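Side-chain contact in extracellular ligand-binding receptor (Rhodopseudomonas palustris, PDB 4F06), which binds p-hydroxybenzoic acid and probably delivers such lignin-derived aromatic acids to an ABC transporter as its solute-binding protein: residues A62-L67 with A89-E94. Sequence-based numbering, arbitrary orientation.
Sequences ALAQEL and APLLQE
Leu-91 reaches from its segment into the angle between Ala-64 and Gln-65, and its two methyl branches divide the work. CD1 of Leu-91 goes deeper, lying 4.1 Å from CB of Ala-64 and 3.8 Å from CG of Gln-65. CD2 of Leu-91 sits further out along the glutamine, with NE2 of Gln-65 3.5 Å away. The two side chains cross at about a right angle, the leucine end-on and the glutamine running past its forked tip. In Gln-65, CG is anti to the carbonyl carbon (chi1 -69°) and the chain is extended beyond it, which brings CG against CD1 and the amide NE2 against CD2. That long chain suits an exposed position: its aliphatic part shields the leucine while its amide stays at the polar surface. NE2 against CD2 is a van der Waals contact. Ala-64, buried and pointing at the other segment, offers a single methyl, small enough for the leucine tip to come close to the helix. The joint is slight, burying 115 Å² in all, and Gln-65 forms its outer side. Beneath it lies the largely parallel sheet of one lobe of this periplasmic binding protein: Ala-64 also rests on Leu-76 of strand 75-78, and so does Leu-92, so both helix 57-69 and the region around helix 92-95 pack against that strand, while Leu-91 packs onto helix 57-69.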
# COMPACT_ATOMS: atom_id res chain seq x y z
N ALA A 62 -14.15 15.64 6.80
CA ALA A 62 -15.49 15.65 7.36
C ALA A 62 -15.87 14.26 7.86
O ALA A 62 -16.51 14.14 8.91
CB ALA A 62 -16.48 16.17 6.34
N LEU A 63 -15.50 13.20 7.14
CA LEU A 63 -15.83 11.85 7.62
C LEU A 63 -15.13 11.58 8.94
O LEU A 63 -15.74 11.00 9.85
CB LEU A 63 -15.38 10.81 6.60
CG LEU A 63 -16.15 10.76 5.27
CD1 LEU A 63 -15.42 9.80 4.33
CD2 LEU A 63 -17.60 10.39 5.46
N ALA A 64 -13.86 11.97 9.04
CA ALA A 64 -13.13 11.75 10.30
C ALA A 64 -13.78 12.50 11.46
O ALA A 64 -13.91 11.96 12.56
CB ALA A 64 -11.68 12.15 10.09
N GLN A 65 -14.14 13.76 11.20
CA GLN A 65 -14.77 14.56 12.27
C GLN A 65 -16.11 13.95 12.68
O GLN A 65 -16.41 13.92 13.87
CB GLN A 65 -14.94 16.01 11.82
CG GLN A 65 -13.59 16.69 11.71
CD GLN A 65 -13.64 18.06 11.11
OE1 GLN A 65 -14.53 18.38 10.31
NE2 GLN A 65 -12.68 18.91 11.53
N GLU A 66 -16.92 13.46 11.73
CA GLU A 66 -18.18 12.81 12.10
C GLU A 66 -17.92 11.56 12.93
O GLU A 66 -18.64 11.25 13.89
CB GLU A 66 -18.99 12.46 10.84
CG GLU A 66 -20.34 11.78 11.14
CD GLU A 66 -20.43 10.20 11.17
OE1 GLU A 66 -19.53 9.41 10.83
OE2 GLU A 66 -21.51 9.66 11.53
N LEU A 67 -16.93 10.77 12.53
CA LEU A 67 -16.64 9.54 13.30
C LEU A 67 -16.18 9.90 14.73
O LEU A 67 -16.58 9.24 15.69
CB LEU A 67 -15.54 8.72 12.61
CG LEU A 67 -16.03 7.98 11.35
CD1 LEU A 67 -14.84 7.64 10.43
CD2 LEU A 67 -16.83 6.77 11.77
N ALA A 89 -4.72 14.03 9.16
CA ALA A 89 -3.58 14.05 10.10
C ALA A 89 -3.58 15.20 11.13
O ALA A 89 -3.36 14.94 12.32
CB ALA A 89 -2.29 14.05 9.31
N PRO A 90 -3.81 16.46 10.70
CA PRO A 90 -3.67 17.59 11.66
C PRO A 90 -4.79 17.55 12.73
O PRO A 90 -4.66 18.26 13.73
CB PRO A 90 -3.65 18.88 10.78
CG PRO A 90 -4.19 18.43 9.48
CD PRO A 90 -4.02 16.96 9.32
N LEU A 91 -5.87 16.75 12.60
CA LEU A 91 -7.02 16.69 13.55
C LEU A 91 -6.66 15.87 14.77
O LEU A 91 -7.29 15.99 15.82
CB LEU A 91 -8.32 16.02 12.87
CG LEU A 91 -8.80 16.58 11.55
CD1 LEU A 91 -9.93 15.71 11.12
CD2 LEU A 91 -9.27 18.00 11.80
N LEU A 92 -5.76 14.92 14.58
CA LEU A 92 -5.70 13.76 15.47
C LEU A 92 -5.24 14.10 16.88
O LEU A 92 -5.79 13.57 17.85
CB LEU A 92 -4.75 12.69 14.91
CG LEU A 92 -5.09 12.19 13.50
CD1 LEU A 92 -3.95 11.33 12.99
CD2 LEU A 92 -6.45 11.45 13.51
N GLN A 93 -4.23 14.98 16.99
CA GLN A 93 -3.67 15.18 18.30
C GLN A 93 -4.66 15.94 19.20
O GLN A 93 -4.92 15.54 20.36
CB GLN A 93 -2.35 15.90 18.21
CG GLN A 93 -1.65 16.09 19.55
CD GLN A 93 -0.30 16.73 19.39
OE1 GLN A 93 0.05 17.31 18.36
NE2 GLN A 93 0.50 16.64 20.47
N GLU A 94 -5.29 17.00 18.68
CA GLU A 94 -6.30 17.72 19.46
C GLU A 94 -7.48 16.82 19.81
O GLU A 94 -8.06 16.94 20.90
CB GLU A 94 -6.74 19.01 18.72
CG GLU A 94 -7.75 19.86 19.47
CD GLU A 94 -7.18 20.48 20.73
OE1 GLU A 94 -5.93 20.49 20.93
OE2 GLU A 94 -7.99 21.02 21.52